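Local coordinates for protein putative oxidoreductase with NAD(P)-binding Rossmann-fold domain (Clostridium difficile, PDB 3UUW) that is a putative NAD(P)-dependent oxidoreductase of the Gfo/Idh/MocA family, probably binding its dinucleotide cofactor in a Rossmann-fold domain, at residues V122-R127 with D167-I172. Sequence-based numbering, arbitrary orientation.
Sequences VGFNRR and DYIHVI
The imidazole of H170 carries the guanidinium of R126 over one face: NH1 stands 3.1 Å above the ring plane, over its centre. The two planes are tilted 32° apart, and CB of H170 lies 3.6 Å above the guanidinium plane, offset toward the rim. At the edge of the imidazole, near its plane, are the carbonyl oxygen of G123 and OD1 of D167, from H170's own helix. The amide of N125 comes obliquely, its plane 74° from the ring, with OD1 3.8 Å from H170 CE1; its ND2 bonds the carbonyl of K267. The phenyl ring of F124 meets the helix by its edge. Its CE1 is 4.0 Å from CG1 of I169, the branch set anti to the backbone N (chi1 -165°), and ND1 of H170 also lies near the plane of the phenyl ring. A water lies in plane at the edges of both the F124 ring and the R126 guanidinium.

This water bridges the segments. It accepts from the backbone N of R126 at 3.0 Å and is hydrogen-bonded to ND1 of H170 at 2.8 Å, which helps fix the rotation of the imidazole. R126 reaches the imidazole on a chain extended from CG to NE, and the E225 carboxylate, salt-bridged to NE, helps hold the guanidinium in place.

Two successive inverse gamma turns, centred on G123 and F124, lead the chain from strand 120-122, at the edge of the parallel sheet, into a 3-10 turn. The contact thus joins the exit of the Rossmann domain to helix 160-179 of the C-terminal domain. K97, probably the lysine of the family's conserved Lys-Pro motif, touches I169 and H170; with H170 it probably lines the interdomain active-site cleft of the two-domain Gfo/Idh/MocA fold.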
# COMPACT_ATOMS: atom_id res chain seq x y z
N VAL A 122 21.38 0.52 -29.18
CA VAL A 122 21.59 1.22 -27.91
C VAL A 122 20.68 0.62 -26.86
O VAL A 122 19.49 0.33 -27.10
CB VAL A 122 21.37 2.74 -28.06
CG1 VAL A 122 21.46 3.43 -26.71
CG2 VAL A 122 22.42 3.32 -29.07
N GLY A 123 21.25 0.44 -25.66
CA GLY A 123 20.59 -0.27 -24.57
C GLY A 123 19.54 0.48 -23.79
O GLY A 123 19.70 0.75 -22.56
N PHE A 124 18.45 0.81 -24.47
CA PHE A 124 17.32 1.44 -23.78
C PHE A 124 16.47 0.32 -23.20
O PHE A 124 15.42 -0.04 -23.74
CB PHE A 124 16.54 2.38 -24.72
CG PHE A 124 17.29 3.63 -25.06
CD1 PHE A 124 17.58 4.58 -24.08
CD2 PHE A 124 17.68 3.90 -26.36
CE1 PHE A 124 18.27 5.70 -24.38
CE2 PHE A 124 18.36 5.04 -26.66
CZ PHE A 124 18.65 5.94 -25.67
N ASN A 125 16.93 -0.23 -22.08
CA ASN A 125 16.28 -1.39 -21.48
C ASN A 125 14.80 -1.20 -21.13
O ASN A 125 14.02 -2.16 -21.17
CB ASN A 125 17.05 -1.89 -20.25
CG ASN A 125 17.21 -0.82 -19.22
OD1 ASN A 125 17.95 0.15 -19.44
ND2 ASN A 125 16.47 -0.94 -18.10
N ARG A 126 14.41 0.03 -20.82
CA ARG A 126 13.03 0.29 -20.42
C ARG A 126 12.02 -0.05 -21.52
O ARG A 126 10.90 -0.42 -21.22
CB ARG A 126 12.90 1.73 -19.90
CG ARG A 126 13.54 1.91 -18.57
CD ARG A 126 13.82 3.35 -18.27
NE ARG A 126 14.35 3.47 -16.93
CZ ARG A 126 15.56 3.10 -16.57
NH1 ARG A 126 16.43 2.62 -17.46
NH2 ARG A 126 15.93 3.22 -15.29
N ARG A 127 12.43 0.01 -22.79
CA ARG A 127 11.56 -0.40 -23.90
C ARG A 127 11.23 -1.90 -23.87
O ARG A 127 10.32 -2.36 -24.57
CB ARG A 127 12.18 -0.03 -25.24
CG ARG A 127 12.47 1.43 -25.43
CD ARG A 127 12.66 1.69 -26.91
NE ARG A 127 13.25 2.98 -27.22
CZ ARG A 127 13.35 3.47 -28.46
NH1 ARG A 127 12.82 2.83 -29.49
NH2 ARG A 127 13.94 4.64 -28.66
N ASP A 167 21.45 9.94 -17.59
CA ASP A 167 20.33 9.42 -16.81
C ASP A 167 18.96 9.94 -17.20
O ASP A 167 18.03 9.16 -17.37
CB ASP A 167 20.57 9.65 -15.33
CG ASP A 167 19.76 8.70 -14.45
OD1 ASP A 167 19.05 7.81 -14.98
OD2 ASP A 167 19.82 8.85 -13.21
N TYR A 168 18.81 11.26 -17.38
CA TYR A 168 17.52 11.79 -17.80
C TYR A 168 17.12 11.24 -19.16
O TYR A 168 15.93 11.19 -19.49
CB TYR A 168 17.56 13.30 -17.86
CG TYR A 168 16.23 14.01 -18.01
CD1 TYR A 168 15.16 13.76 -17.14
CD2 TYR A 168 16.07 15.01 -18.94
CE1 TYR A 168 13.94 14.46 -17.25
CE2 TYR A 168 14.84 15.72 -19.07
CZ TYR A 168 13.80 15.45 -18.21
OH TYR A 168 12.63 16.18 -18.33
N ILE A 169 18.10 10.79 -19.93
CA ILE A 169 17.85 10.21 -21.25
C ILE A 169 16.90 9.03 -21.15
O ILE A 169 16.11 8.79 -22.07
CB ILE A 169 19.18 9.81 -21.96
CG1 ILE A 169 18.95 9.56 -23.46
CG2 ILE A 169 19.81 8.58 -21.29
CD1 ILE A 169 20.26 9.39 -24.23
N HIS A 170 16.96 8.28 -20.05
CA HIS A 170 16.03 7.17 -19.86
C HIS A 170 14.59 7.62 -19.75
O HIS A 170 13.69 6.97 -20.29
CB HIS A 170 16.37 6.35 -18.62
CG HIS A 170 17.55 5.46 -18.78
ND1 HIS A 170 17.60 4.45 -19.72
CD2 HIS A 170 18.71 5.39 -18.09
CE1 HIS A 170 18.76 3.82 -19.61
NE2 HIS A 170 19.45 4.37 -18.62
N VAL A 171 14.37 8.74 -19.07
CA VAL A 171 13.04 9.32 -18.91
C VAL A 171 12.50 9.80 -20.27
O VAL A 171 11.36 9.47 -20.67
CB VAL A 171 13.07 10.45 -17.84
CG1 VAL A 171 11.70 11.12 -17.73
CG2 VAL A 171 13.49 9.89 -16.48
N ILE A 172 13.32 10.56 -20.98
CA ILE A 172 12.97 11.10 -22.31
C ILE A 172 12.75 9.97 -23.30
O ILE A 172 11.77 9.97 -24.02
CB ILE A 172 14.02 12.09 -22.81
CG1 ILE A 172 14.09 13.30 -21.88
CG2 ILE A 172 13.74 12.55 -24.27
CD1 ILE A 172 12.74 14.00 -21.62
O HOH W 1 15.87 2.69 -21.09